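Local coordinates for MexT protein (Pseudomonas aeruginosa, PDB 6L33), which activates transcription of the MexEF-OprN efflux pump genes, probably by binding DNA as a LysR-type regulator whose regulatory domain is the part described here, at residues 14-19 with 136-141; 84-89 with 168-173; 94-99 with 172-177; 100-105 with 148-153. All blocks are in the same frame, centred on the assembly; numbering follows the deposited sequence.

Interaction 1: 14-19 with 136-141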
loop_
_atom_site.group_PDB
_atom_site.type_symbol
_atom_site.label_atom_id
_atom_site.label_comp_id
_atom_site.label_asym_id
_atom_site.label_seq_id
_atom_site.Cartn_x
_atom_site.Cartn_y
_atom_site.Cartn_z
ATOM N N LEU B 14 -1.501 8.771 5.941
ATOM C CA LEU B 14 -0.382 9.151 5.094
ATOM C C LEU B 14 -0.545 8.553 3.708
ATOM O O LEU B 14 -0.913 7.384 3.564
ATOM C CB LEU B 14 0.960 8.700 5.691
ATOM C CG LEU B 14 1.441 9.371 6.978
ATOM C CD1 LEU B 14 2.791 8.802 7.386
ATOM C CD2 LEU B 14 1.515 10.889 6.825
ATOM N N SER B 15 -0.276 9.370 2.694
ATOM C CA SER B 15 -0.125 8.853 1.342
ATOM C C SER B 15 1.048 7.881 1.303
ATOM O O SER B 15 2.020 8.019 2.051
ATOM C CB SER B 15 0.090 10.003 0.357
ATOM O OG SER B 15 0.299 9.521 -0.957
ATOM N N ASP B 16 0.948 6.876 0.430
ATOM C CA ASP B 16 1.927 5.792 0.469
ATOM C C ASP B 16 3.316 6.265 0.052
ATOM O O ASP B 16 4.318 5.718 0.523
ATOM C CB ASP B 16 1.458 4.619 -0.396
ATOM C CG ASP B 16 1.658 4.854 -1.879
ATOM O OD1 ASP B 16 0.849 5.584 -2.486
ATOM O OD2 ASP B 16 2.618 4.290 -2.443
ATOM N N ASP B 17 3.402 7.285 -0.803
ATOM C CA ASP B 17 4.712 7.825 -1.151
ATOM C C ASP B 17 5.270 8.701 -0.034
ATOM O O ASP B 17 6.463 8.621 0.281
ATOM C CB ASP B 17 4.634 8.605 -2.467
ATOM C CG ASP B 17 3.518 9.634 -2.478
ATOM O OD1 ASP B 17 2.732 9.675 -1.508
ATOM O OD2 ASP B 17 3.425 10.403 -3.460
ATOM N N VAL B 18 4.421 9.528 0.585
ATOM C CA VAL B 18 4.860 10.389 1.683
ATOM C C VAL B 18 5.409 9.564 2.837
ATOM O O VAL B 18 6.352 9.981 3.521
ATOM C CB VAL B 18 3.695 11.292 2.141
ATOM C CG1 VAL B 18 4.069 12.067 3.402
ATOM C CG2 VAL B 18 3.288 12.242 1.029
ATOM N N GLU B 19 4.846 8.374 3.058
ATOM C CA GLU B 19 5.261 7.529 4.172
ATOM C C GLU B 19 6.747 7.182 4.114
ATOM O O GLU B 19 7.385 7.017 5.160
ATOM C CB GLU B 19 4.409 6.258 4.184
ATOM C CG GLU B 19 4.829 5.220 5.199
ATOM C CD GLU B 19 3.673 4.347 5.637
ATOM O OE1 GLU B 19 3.921 3.309 6.287
ATOM O OE2 GLU B 19 2.516 4.700 5.328
ATOM N N GLN B 136 -1.843 2.072 -5.445
ATOM C CA GLN B 136 -0.798 2.798 -4.739
ATOM C C GLN B 136 0.315 3.163 -5.710
ATOM O O GLN B 136 0.361 2.688 -6.848
ATOM C CB GLN B 136 -0.230 1.978 -3.580
ATOM C CG GLN B 136 0.610 0.801 -4.032
ATOM C CD GLN B 136 0.837 -0.206 -2.927
ATOM O OE1 GLN B 136 0.085 -0.256 -1.956
ATOM N NE2 GLN B 136 1.879 -1.016 -3.070
ATOM N N PHE B 137 1.231 4.003 -5.230
ATOM C CA PHE B 137 2.362 4.469 -6.020
ATOM C C PHE B 137 3.567 3.539 -5.914
ATOM O O PHE B 137 4.160 3.182 -6.934
ATOM C CB PHE B 137 2.752 5.887 -5.590
ATOM C CG PHE B 137 1.765 6.932 -6.007
ATOM C CD1 PHE B 137 1.607 7.257 -7.344
ATOM C CD2 PHE B 137 0.984 7.586 -5.067
ATOM C CE1 PHE B 137 0.694 8.217 -7.739
ATOM C CE2 PHE B 137 0.069 8.550 -5.455
ATOM C CZ PHE B 137 -0.076 8.865 -6.794
ATOM N N ASN B 138 3.939 3.139 -4.699
ATOM C CA ASN B 138 5.153 2.354 -4.523
ATOM C C ASN B 138 5.018 0.984 -5.179
ATOM O O ASN B 138 3.933 0.397 -5.235
ATOM C CB ASN B 138 5.493 2.201 -3.039
ATOM C CG ASN B 138 4.353 1.614 -2.226
ATOM O OD1 ASN B 138 3.984 0.453 -2.396
ATOM N ND2 ASN B 138 3.801 2.414 -1.321
ATOM N N GLY B 139 6.144 0.479 -5.688
ATOM C CA GLY B 139 6.167 -0.758 -6.438
ATOM C C GLY B 139 5.825 -0.621 -7.904
ATOM O O GLY B 139 5.950 -1.604 -8.646
ATOM N N LEU B 140 5.410 0.566 -8.350
ATOM C CA LEU B 140 5.001 0.754 -9.738
ATOM C C LEU B 140 6.141 0.483 -10.713
ATOM O O LEU B 140 5.901 0.011 -11.830
ATOM C CB LEU B 140 4.465 2.173 -9.925
ATOM C CG LEU B 140 3.570 2.461 -11.129
ATOM C CD1 LEU B 140 2.431 1.464 -11.194
ATOM C CD2 LEU B 140 3.038 3.885 -11.040
ATOM N N GLY B 141 7.382 0.767 -10.312
ATOM C CA GLY B 141 8.512 0.503 -11.187
ATOM C C GLY B 141 8.717 -0.971 -11.465
ATOM O O GLY B 141 9.136 -1.347 -12.565
#

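Interaction 2: 84-89 with 168-173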
loop_
_atom_site.group_PDB
_atom_site.type_symbol
_atom_site.label_atom_id
_atom_site.label_comp_id
_atom_site.label_asym_id
_atom_site.label_seq_id
_atom_site.Cartn_x
_atom_site.Cartn_y
_atom_site.Cartn_z
ATOM N N ILE B 84 5.417 11.991 -16.332
ATOM C CA ILE B 84 5.312 10.710 -17.022
ATOM C C ILE B 84 6.437 9.815 -16.535
ATOM O O ILE B 84 7.578 10.260 -16.378
ATOM C CB ILE B 84 5.382 10.889 -18.551
ATOM C CG1 ILE B 84 4.251 11.787 -19.048
ATOM C CG2 ILE B 84 5.335 9.537 -19.252
ATOM C CD1 ILE B 84 2.923 11.482 -18.425
ATOM N N LEU B 85 6.116 8.548 -16.292
ATOM C CA LEU B 85 7.099 7.539 -15.931
ATOM C C LEU B 85 7.116 6.475 -17.017
ATOM O O LEU B 85 6.058 5.990 -17.429
ATOM C CB LEU B 85 6.769 6.907 -14.577
ATOM C CG LEU B 85 7.464 7.464 -13.333
ATOM C CD1 LEU B 85 7.478 8.980 -13.329
ATOM C CD2 LEU B 85 6.767 6.939 -12.094
ATOM N N ARG B 86 8.307 6.120 -17.488
ATOM C CA ARG B 86 8.426 5.058 -18.472
ATOM C C ARG B 86 9.664 4.228 -18.174
ATOM O O ARG B 86 10.561 4.647 -17.438
ATOM C CB ARG B 86 8.468 5.605 -19.906
ATOM C CG ARG B 86 9.557 6.623 -20.192
ATOM C CD ARG B 86 9.944 6.536 -21.658
ATOM N NE ARG B 86 10.131 7.832 -22.289
ATOM C CZ ARG B 86 10.401 7.995 -23.580
ATOM N NH1 ARG B 86 10.505 6.941 -24.380
ATOM N NH2 ARG B 86 10.558 9.213 -24.070
ATOM N N ALA B 87 9.691 3.028 -18.757
ATOM C CA ALA B 87 10.764 2.077 -18.524
ATOM C C ALA B 87 11.419 1.578 -19.802
ATOM O O ALA B 87 12.361 0.783 -19.721
ATOM C CB ALA B 87 10.243 0.874 -17.723
ATOM N N ASP B 88 10.951 2.007 -20.971
ATOM C CA ASP B 88 11.547 1.566 -22.220
ATOM C C ASP B 88 12.847 2.322 -22.481
ATOM O O ASP B 88 13.208 3.263 -21.771
ATOM C CB ASP B 88 10.571 1.761 -23.379
ATOM C CG ASP B 88 10.256 3.220 -23.632
ATOM O OD1 ASP B 88 9.499 3.807 -22.834
ATOM O OD2 ASP B 88 10.769 3.780 -24.621
ATOM N N SER B 89 13.554 1.901 -23.529
ATOM C CA SER B 89 14.871 2.438 -23.845
ATOM C C SER B 89 14.872 3.298 -25.102
ATOM O O SER B 89 15.949 3.668 -25.584
ATOM C CB SER B 89 15.881 1.298 -23.992
ATOM O OG SER B 89 15.392 0.294 -24.868
ATOM N N ARG B 168 12.413 6.370 -16.201
ATOM C CA ARG B 168 12.671 7.718 -16.687
ATOM C C ARG B 168 11.462 8.592 -16.381
ATOM O O ARG B 168 10.317 8.148 -16.512
ATOM C CB ARG B 168 12.948 7.736 -18.197
ATOM C CG ARG B 168 14.123 6.878 -18.658
ATOM C CD ARG B 168 13.916 6.360 -20.085
ATOM N NE ARG B 168 13.861 7.434 -21.079
ATOM C CZ ARG B 168 13.675 7.239 -22.382
ATOM N NH1 ARG B 168 13.523 6.009 -22.856
ATOM N NH2 ARG B 168 13.641 8.270 -23.218
ATOM N N ALA B 169 11.715 9.830 -15.970
ATOM C CA ALA B 169 10.662 10.804 -15.727
ATOM C C ALA B 169 10.782 11.953 -16.720
ATOM O O ALA B 169 11.889 12.391 -17.046
ATOM C CB ALA B 169 10.724 11.341 -14.294
ATOM N N GLU B 170 9.639 12.430 -17.207
ATOM C CA GLU B 170 9.620 13.573 -18.107
ATOM C C GLU B 170 8.312 14.327 -17.928
ATOM O O GLU B 170 7.329 13.794 -17.406
ATOM C CB GLU B 170 9.805 13.151 -19.574
ATOM C CG GLU B 170 8.955 11.967 -20.011
ATOM C CD GLU B 170 9.250 11.523 -21.439
ATOM O OE1 GLU B 170 8.412 11.777 -22.330
ATOM O OE2 GLU B 170 10.319 10.921 -21.672
ATOM N N ASP B 171 8.318 15.586 -18.358
ATOM C CA ASP B 171 7.092 16.368 -18.357
ATOM C C ASP B 171 6.129 15.819 -19.408
ATOM O O ASP B 171 6.563 15.398 -20.485
ATOM C CB ASP B 171 7.390 17.841 -18.637
ATOM C CG ASP B 171 8.204 18.494 -17.536
ATOM O OD1 ASP B 171 7.764 18.458 -16.366
ATOM O OD2 ASP B 171 9.281 19.047 -17.840
ATOM N N PRO B 172 4.825 15.803 -19.125
ATOM C CA PRO B 172 3.877 15.255 -20.096
ATOM C C PRO B 172 3.758 16.156 -21.309
ATOM O O PRO B 172 3.998 17.374 -21.222
ATOM C CB PRO B 172 2.554 15.200 -19.308
ATOM C CG PRO B 172 2.938 15.355 -17.866
ATOM C CD PRO B 172 4.172 16.195 -17.867
ATOM N N PRO B 173 3.377 15.603 -22.474
ATOM C CA PRO B 173 3.232 16.433 -23.678
ATOM C C PRO B 173 1.899 17.163 -23.727
ATOM O O PRO B 173 1.427 17.549 -24.800
ATOM C CB PRO B 173 3.354 15.411 -24.812
ATOM C CG PRO B 173 2.765 14.170 -24.234
ATOM C CD PRO B 173 3.100 14.181 -22.749
#

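Interaction 3: 94-99 with 172-177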
loop_
_atom_site.group_PDB
_atom_site.type_symbol
_atom_site.label_atom_id
_atom_site.label_comp_id
_atom_site.label_asym_id
_atom_site.label_seq_id
_atom_site.Cartn_x
_atom_site.Cartn_y
_atom_site.Cartn_z
ATOM N N LEU B 94 8.442 11.480 -25.154
ATOM C CA LEU B 94 7.190 11.066 -25.770
ATOM C C LEU B 94 6.440 12.278 -26.308
ATOM O O LEU B 94 6.279 13.283 -25.608
ATOM C CB LEU B 94 6.320 10.320 -24.760
ATOM C CG LEU B 94 6.872 9.022 -24.172
ATOM C CD1 LEU B 94 6.029 8.577 -22.990
ATOM C CD2 LEU B 94 6.925 7.935 -25.235
ATOM N N THR B 95 5.995 12.189 -27.557
ATOM C CA THR B 95 5.039 13.153 -28.070
ATOM C C THR B 95 3.633 12.777 -27.614
ATOM O O THR B 95 3.396 11.698 -27.062
ATOM C CB THR B 95 5.083 13.216 -29.597
ATOM O OG1 THR B 95 4.618 11.970 -30.135
ATOM C CG2 THR B 95 6.497 13.485 -30.090
ATOM N N LEU B 96 2.687 13.685 -27.857
ATOM C CA LEU B 96 1.292 13.386 -27.553
ATOM C C LEU B 96 0.826 12.141 -28.296
ATOM O O LEU B 96 0.113 11.304 -27.731
ATOM C CB LEU B 96 0.411 14.587 -27.898
ATOM C CG LEU B 96 -1.091 14.415 -27.662
ATOM C CD1 LEU B 96 -1.381 14.057 -26.208
ATOM C CD2 LEU B 96 -1.835 15.673 -28.070
ATOM N N ASP B 97 1.235 11.993 -29.561
ATOM C CA ASP B 97 0.872 10.807 -30.333
ATOM C C ASP B 97 1.442 9.542 -29.700
ATOM O O ASP B 97 0.737 8.536 -29.560
ATOM C CB ASP B 97 1.361 10.943 -31.778
ATOM C CG ASP B 97 0.447 11.799 -32.628
ATOM O OD1 ASP B 97 -0.745 11.934 -32.280
ATOM O OD2 ASP B 97 0.922 12.332 -33.653
ATOM N N ASP B 98 2.728 9.569 -29.331
ATOM C CA ASP B 98 3.320 8.434 -28.628
ATOM C C ASP B 98 2.544 8.112 -27.360
ATOM O O ASP B 98 2.272 6.942 -27.063
ATOM C CB ASP B 98 4.780 8.721 -28.267
ATOM C CG ASP B 98 5.652 8.994 -29.475
ATOM O OD1 ASP B 98 5.287 8.577 -30.594
ATOM O OD2 ASP B 98 6.718 9.623 -29.295
ATOM N N TYR B 99 2.187 9.145 -26.598
ATOM C CA TYR B 99 1.502 8.948 -25.326
ATOM C C TYR B 99 0.169 8.240 -25.525
ATOM O O TYR B 99 -0.148 7.271 -24.824
ATOM C CB TYR B 99 1.304 10.303 -24.645
ATOM C CG TYR B 99 0.719 10.234 -23.258
ATOM C CD1 TYR B 99 1.541 10.115 -22.146
ATOM C CD2 TYR B 99 -0.653 10.297 -23.058
ATOM C CE1 TYR B 99 1.011 10.058 -20.874
ATOM C CE2 TYR B 99 -1.192 10.236 -21.790
ATOM C CZ TYR B 99 -0.356 10.117 -20.701
ATOM O OH TYR B 99 -0.891 10.063 -19.435
ATOM N N PRO B 172 4.825 15.803 -19.125
ATOM C CA PRO B 172 3.877 15.255 -20.096
ATOM C C PRO B 172 3.758 16.156 -21.309
ATOM O O PRO B 172 3.998 17.374 -21.222
ATOM C CB PRO B 172 2.554 15.200 -19.308
ATOM C CG PRO B 172 2.938 15.355 -17.866
ATOM C CD PRO B 172 4.172 16.195 -17.867
ATOM N N PRO B 173 3.377 15.603 -22.474
ATOM C CA PRO B 173 3.232 16.433 -23.678
ATOM C C PRO B 173 1.899 17.163 -23.727
ATOM O O PRO B 173 1.427 17.549 -24.800
ATOM C CB PRO B 173 3.354 15.411 -24.812
ATOM C CG PRO B 173 2.765 14.170 -24.234
ATOM C CD PRO B 173 3.100 14.181 -22.749
ATOM N N PHE B 174 1.286 17.346 -22.562
ATOM C CA PHE B 174 0.015 18.044 -22.423
ATOM C C PHE B 174 -0.162 18.374 -20.948
ATOM O O PHE B 174 0.611 17.928 -20.096
ATOM C CB PHE B 174 -1.156 17.212 -22.956
ATOM C CG PHE B 174 -1.362 15.913 -22.227
ATOM C CD1 PHE B 174 -0.614 14.793 -22.551
ATOM C CD2 PHE B 174 -2.309 15.811 -21.220
ATOM C CE1 PHE B 174 -0.801 13.598 -21.881
ATOM C CE2 PHE B 174 -2.503 14.620 -20.548
ATOM C CZ PHE B 174 -1.748 13.512 -20.878
ATOM N N GLU B 175 -1.194 19.157 -20.653
ATOM C CA GLU B 175 -1.444 19.642 -19.304
ATOM C C GLU B 175 -2.553 18.833 -18.646
ATOM O O GLU B 175 -3.616 18.633 -19.241
ATOM C CB GLU B 175 -1.823 21.121 -19.322
ATOM C CG GLU B 175 -1.706 21.782 -17.972
ATOM C CD GLU B 175 -0.272 21.838 -17.496
ATOM O OE1 GLU B 175 0.418 22.826 -17.820
ATOM O OE2 GLU B 175 0.168 20.890 -16.809
ATOM N N THR B 176 -2.313 18.388 -17.414
ATOM C CA THR B 176 -3.313 17.640 -16.669
ATOM C C THR B 176 -3.230 18.008 -15.192
ATOM O O THR B 176 -2.313 18.705 -14.750
ATOM C CB THR B 176 -3.155 16.127 -16.881
ATOM O OG1 THR B 176 -4.334 15.452 -16.423
ATOM C CG2 THR B 176 -1.934 15.597 -16.141
ATOM N N ARG B 177 -4.211 17.531 -14.430
ATOM C CA ARG B 177 -4.327 17.849 -13.014
ATOM C C ARG B 177 -3.191 17.220 -12.213
ATOM O O ARG B 177 -2.647 16.175 -12.581
ATOM C CB ARG B 177 -5.666 17.342 -12.475
ATOM C CG ARG B 177 -6.565 18.393 -11.852
ATOM C CD ARG B 177 -7.857 17.756 -11.356
ATOM N NE ARG B 177 -8.945 18.721 -11.233
ATOM C CZ ARG B 177 -9.854 18.948 -12.175
ATOM N NH1 ARG B 177 -9.808 18.280 -13.320
ATOM N NH2 ARG B 177 -10.810 19.845 -11.974
#

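Interaction 4: 100-105 with 148-153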
loop_
_atom_site.group_PDB
_atom_site.type_symbol
_atom_site.label_atom_id
_atom_site.label_comp_id
_atom_site.label_asym_id
_atom_site.label_seq_id
_atom_site.Cartn_x
_atom_site.Cartn_y
_atom_site.Cartn_z
ATOM N N CYS B 100 -0.621 8.707 -26.493
ATOM C CA CYS B 100 -1.947 8.150 -26.723
ATOM C C CYS B 100 -1.900 6.744 -27.304
ATOM O O CYS B 100 -2.893 6.014 -27.206
ATOM C CB CYS B 100 -2.731 9.073 -27.657
ATOM S SG CYS B 100 -3.419 10.521 -26.826
ATOM N N ALA B 101 -0.778 6.348 -27.909
ATOM C CA ALA B 101 -0.671 5.038 -28.537
ATOM C C ALA B 101 -0.131 3.964 -27.603
ATOM O O ALA B 101 -0.355 2.775 -27.853
ATOM C CB ALA B 101 0.224 5.117 -29.778
ATOM N N ARG B 102 0.561 4.340 -26.553
ATOM C CA ARG B 102 1.137 3.329 -25.684
ATOM C C ARG B 102 0.146 2.931 -24.597
ATOM O O ARG B 102 -0.829 3.643 -24.344
ATOM C CB ARG B 102 2.441 3.852 -25.086
ATOM C CG ARG B 102 3.572 3.807 -26.105
ATOM C CD ARG B 102 4.850 4.442 -25.612
ATOM N NE ARG B 102 5.406 3.736 -24.465
ATOM C CZ ARG B 102 6.687 3.783 -24.116
ATOM N NH1 ARG B 102 7.109 3.114 -23.053
ATOM N NH2 ARG B 102 7.547 4.494 -24.836
ATOM N N PRO B 103 0.335 1.771 -23.971
ATOM C CA PRO B 103 -0.552 1.373 -22.873
ATOM C C PRO B 103 -0.174 2.066 -21.576
ATOM O O PRO B 103 0.976 2.453 -21.356
ATOM C CB PRO B 103 -0.333 -0.141 -22.777
ATOM C CG PRO B 103 1.074 -0.327 -23.231
ATOM C CD PRO B 103 1.298 0.705 -24.311
ATOM N N HIS B 104 -1.165 2.214 -20.704
ATOM C CA HIS B 104 -1.011 3.042 -19.520
ATOM C C HIS B 104 -1.329 2.271 -18.249
ATOM O O HIS B 104 -2.194 1.391 -18.227
ATOM C CB HIS B 104 -1.903 4.281 -19.609
ATOM C CG HIS B 104 -1.529 5.199 -20.726
ATOM N ND1 HIS B 104 -0.783 6.341 -20.532
ATOM C CD2 HIS B 104 -1.775 5.130 -22.055
ATOM C CE1 HIS B 104 -0.599 6.945 -21.693
ATOM N NE2 HIS B 104 -1.189 6.229 -22.633
ATOM N N ALA B 105 -0.602 2.614 -17.190
ATOM C CA ALA B 105 -0.897 2.175 -15.836
ATOM C C ALA B 105 -1.473 3.358 -15.075
ATOM O O ALA B 105 -0.920 4.461 -15.124
ATOM C CB ALA B 105 0.354 1.645 -15.134
ATOM N N ASP B 148 6.416 -1.424 -22.230
ATOM C CA ASP B 148 6.196 -0.075 -22.730
ATOM C C ASP B 148 5.010 0.604 -22.054
ATOM O O ASP B 148 4.518 1.622 -22.552
ATOM C CB ASP B 148 6.014 -0.092 -24.251
ATOM C CG ASP B 148 4.712 -0.737 -24.680
ATOM O OD1 ASP B 148 4.279 -1.709 -24.026
ATOM O OD2 ASP B 148 4.123 -0.272 -25.679
ATOM N N ILE B 149 4.545 0.065 -20.924
ATOM C CA ILE B 149 3.491 0.726 -20.164
ATOM C C ILE B 149 4.057 1.969 -19.494
ATOM O O ILE B 149 5.173 1.956 -18.957
ATOM C CB ILE B 149 2.881 -0.229 -19.122
ATOM C CG1 ILE B 149 2.378 -1.513 -19.782
ATOM C CG2 ILE B 149 1.749 0.454 -18.373
ATOM C CD1 ILE B 149 2.061 -2.618 -18.790
ATOM N N ILE B 150 3.286 3.051 -19.517
ATOM C CA ILE B 150 3.696 4.301 -18.895
ATOM C C ILE B 150 2.656 4.698 -17.856
ATOM O O ILE B 150 1.490 4.296 -17.928
ATOM C CB ILE B 150 3.898 5.422 -19.939
ATOM C CG1 ILE B 150 2.585 5.747 -20.650
ATOM C CG2 ILE B 150 4.950 5.013 -20.962
ATOM C CD1 ILE B 150 2.771 6.591 -21.908
ATOM N N ALA B 151 3.095 5.481 -16.875
ATOM C CA ALA B 151 2.235 5.971 -15.808
ATOM C C ALA B 151 2.378 7.482 -15.695
ATOM O O ALA B 151 3.449 8.040 -15.948
ATOM C CB ALA B 151 2.574 5.312 -14.462
ATOM N N THR B 152 1.283 8.140 -15.318
ATOM C CA THR B 152 1.249 9.586 -15.109
ATOM C C THR B 152 0.947 9.835 -13.637
ATOM O O THR B 152 -0.160 9.546 -13.172
ATOM C CB THR B 152 0.202 10.251 -16.001
ATOM O OG1 THR B 152 0.377 9.821 -17.357
ATOM C CG2 THR B 152 0.336 11.765 -15.933
ATOM N N VAL B 153 1.923 10.372 -12.909
ATOM C CA VAL B 153 1.834 10.475 -11.452
ATOM C C VAL B 153 2.247 11.878 -11.027
ATOM O O VAL B 153 2.909 12.608 -11.784
ATOM C CB VAL B 153 2.713 9.409 -10.751
ATOM C CG1 VAL B 153 2.362 8.010 -11.242
ATOM C CG2 VAL B 153 4.193 9.703 -10.970
HETATM O O HOH W 1 0.039 7.253 -18.176
HETATM O O HOH W 2 -1.214 7.053 -15.197
#

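Interaction 1: 14-19 with 136-141
Asp16 reaches across to the backbone of Phe137 and Asn138 and receives both of their amide hydrogens on one carboxylate. Its OD1 accepts from Phe137 N at 3.2 Å, from the syn side but 29° out of the carboxylate plane. OD2 accepts from Asn138 N at 2.9 Å, a nearly straight bond that arrives close to the line of the C-O bond. With CG set between the backbone N and the carbonyl carbon (chi1 77°), the carboxylate meets both amides: OD1 takes the straighter bond from Phe137 N, which also leans weakly toward OD2, and OD2 takes Asn138 N. Two bonds on a buried anion would hold it against rotation and may stabilise its negative charge.

The receiving backbone belongs to a type II turn from Phe137 to Leu140, closed by Leu140 N to Phe137 O at 3.2 Å. This turn, following the strand 129-134, meets the loop between strand 9-14 and helix 18-33, so the contact joins the two lobes of the periplasmic-binding-protein-like regulatory domain.

Phe137 presents its ring edge to the same carboxylate: CD2 lies 3.3 Å from Asp16 OD1, nearly coplanar, with the planes 11° apart. Beside it, CD2 also approaches Asp17 OD2 at 4.1 Å, an oxygen that is hydrogen-bonded to Tyr64. The Asn138 amide end crowds Asp16 OD2 without a proper hydrogen-bond angle, its plane steep to the carboxylate. Asn138 also packs on Asn138 of the second subunit.

Interaction 2: 84-89 with 168-173
Arg86 and Arg168 lie one over the other, their guanidinium groups stacked with centres 3.6 Å apart and planes 19° from parallel. NH2 of Arg168 sits over the centre of the Arg86 group, an approach of like charges that Glu170 and Asp88 probably offset. Glu170 OE2 lies in the Arg86 guanidinium plane, 3.2 Å from NE, although it is met from above its own carboxylate; its partner oxygen OE1 binds Leu94 N. On another edge Arg86 NH1 reaches the syn lone pair of Asp88 OD2 at 3.2 Å, and Asp88 is held in turn by Arg102.

The tight part continues at Ile84, whose CG1 lies 3.8 Å from Pro172 CB, and along the backbone, where Ile84 N meets Glu170 O at 2.8 Å and Arg168 N meets Arg86 O at 2.8 Å. At the partly exposed end of this charged face, Arg168 NH1 donates to Asp88 O from above the carbonyl plane, and to Ala90 O. The other face is looser: Leu85 CD1 touches exposed Ala169 CB at 4.1 Å. Paired residues Ile84-Glu170, Leu85-Ala169 and Arg86-Arg168 make a short antiparallel ladder, adding 168-170 as the edge strand of the mixed sheet in one lobe of the LysR regulatory domain.

Interaction 3: 94-99 with 172-177
Tyr99 extends its ring from the first turn of helix 96-101 under the edge of Phe174, and its side chain meets Pro173 and Phe174 from CB to the hydroxyl. At the root, CB lies 4.2 Å from Pro173 CG. CG is anti to the backbone N (chi1 -175°), which carries the ring across the end of Phe174, its face to the Phe174 edge. Here CG is 3.9 Å from Phe174 CE1, and CD2 closes to 3.5 Å from the same atom. Tyr99 CE2 comes nearest, 3.4 Å from Phe174 CE1, with Phe174 CZ equally close.

The pair is a T-shaped stack, the Phe174 edge standing on the Tyr99 face toward its rim, with centroids 4.9 Å apart and planes at 70°. The helix that supplies the face begins with a capping box: Asp98 N bonds to Thr95 OG1 and Thr95 N bonds to Asp98 OD2, fixing the start of the helix where Pro173 lies against it.

At the tip, Tyr99 CZ is 3.7 Å from Phe174 CZ, and the hydroxyl continues past the phenyl to a very short, probable hydrogen bond with Thr152 OG1 on the sheet. Leu96 CD1 also touches Phe174, 3.8 Å from Phe174 CD1. Further along, Phe174 packs on Val117 of helix 116-123.

Interaction 4: 100-105 with 148-153
Arg102 has its CG anti to the carbonyl carbon (chi1 -76°) and its chain bent at chi3 (64°), a shape that swings the guanidinium back onto the carbonyl of Asp148. NE and NH1 both grip Asp148 O at 3.0 Å, side-on. The oxygen lies in the guanidinium plane; NE comes in on a lone pair, whereas NH1 stands above the carbonyl plane. NH1 also forms a salt bridge with Asp88. Ile150 CG2 covers a face of the same group, 3.6 Å from NH1. The Asp148 carboxylate takes no N-H from Arg102; its OD2 lies 3.3 Å from Pro103 CD.

Beyond this grip the chains pair as parallel strands: Pro103 O accepts from Ile150 N, and Ile150 O accepts from Ala105 N at 2.8 Å. His104 lies alongside Ile150, with His104 CE1 3.4 Å from Ile150 CD1, while on the other face Ala105 CB packs 3.7 Å from Ile149 CG2. The strands then diverge, and water 2 bridges them, donating to Ala105 O and accepting from Thr152 N at 2.7 Å. Water 1 links His104 ND1 with Thr152 OG1.

Strand 103-107 lies between 129-134 and 150-154, and 150-154 between it and 82-86. Leu140 and Leu144 of helix 140-144 cover the Ala105 and Ala151 face, and the backbone O of Tyr99, in helix 96-101, accepts from His104 NE2 on the other.

Interactions 2, 3 and 4 form one cluster in a single lobe, with centres 9 to 10 Å apart, whereas interaction 1 lies at the junction of the lobes, its centre 18 Å from those of interactions 2 and 4. Strands 82-86 and 150-154 connect interactions 2 and 4 directly, as Leu85 N bonds Ala151 O at 2.7 Å. Interaction 3 packs against the same sheet through Tyr99 CE1, 3.4 Å from Ile84 CD1. Interaction 1 touches interaction 4 where Phe137 CE1 lies 3.8 Å from Val153 CB. A sulfate, probably from crystallisation, lies about 6 Å from the Thr152 side chain. In LysR relatives, the cleft between the lobes is where effectors commonly bind.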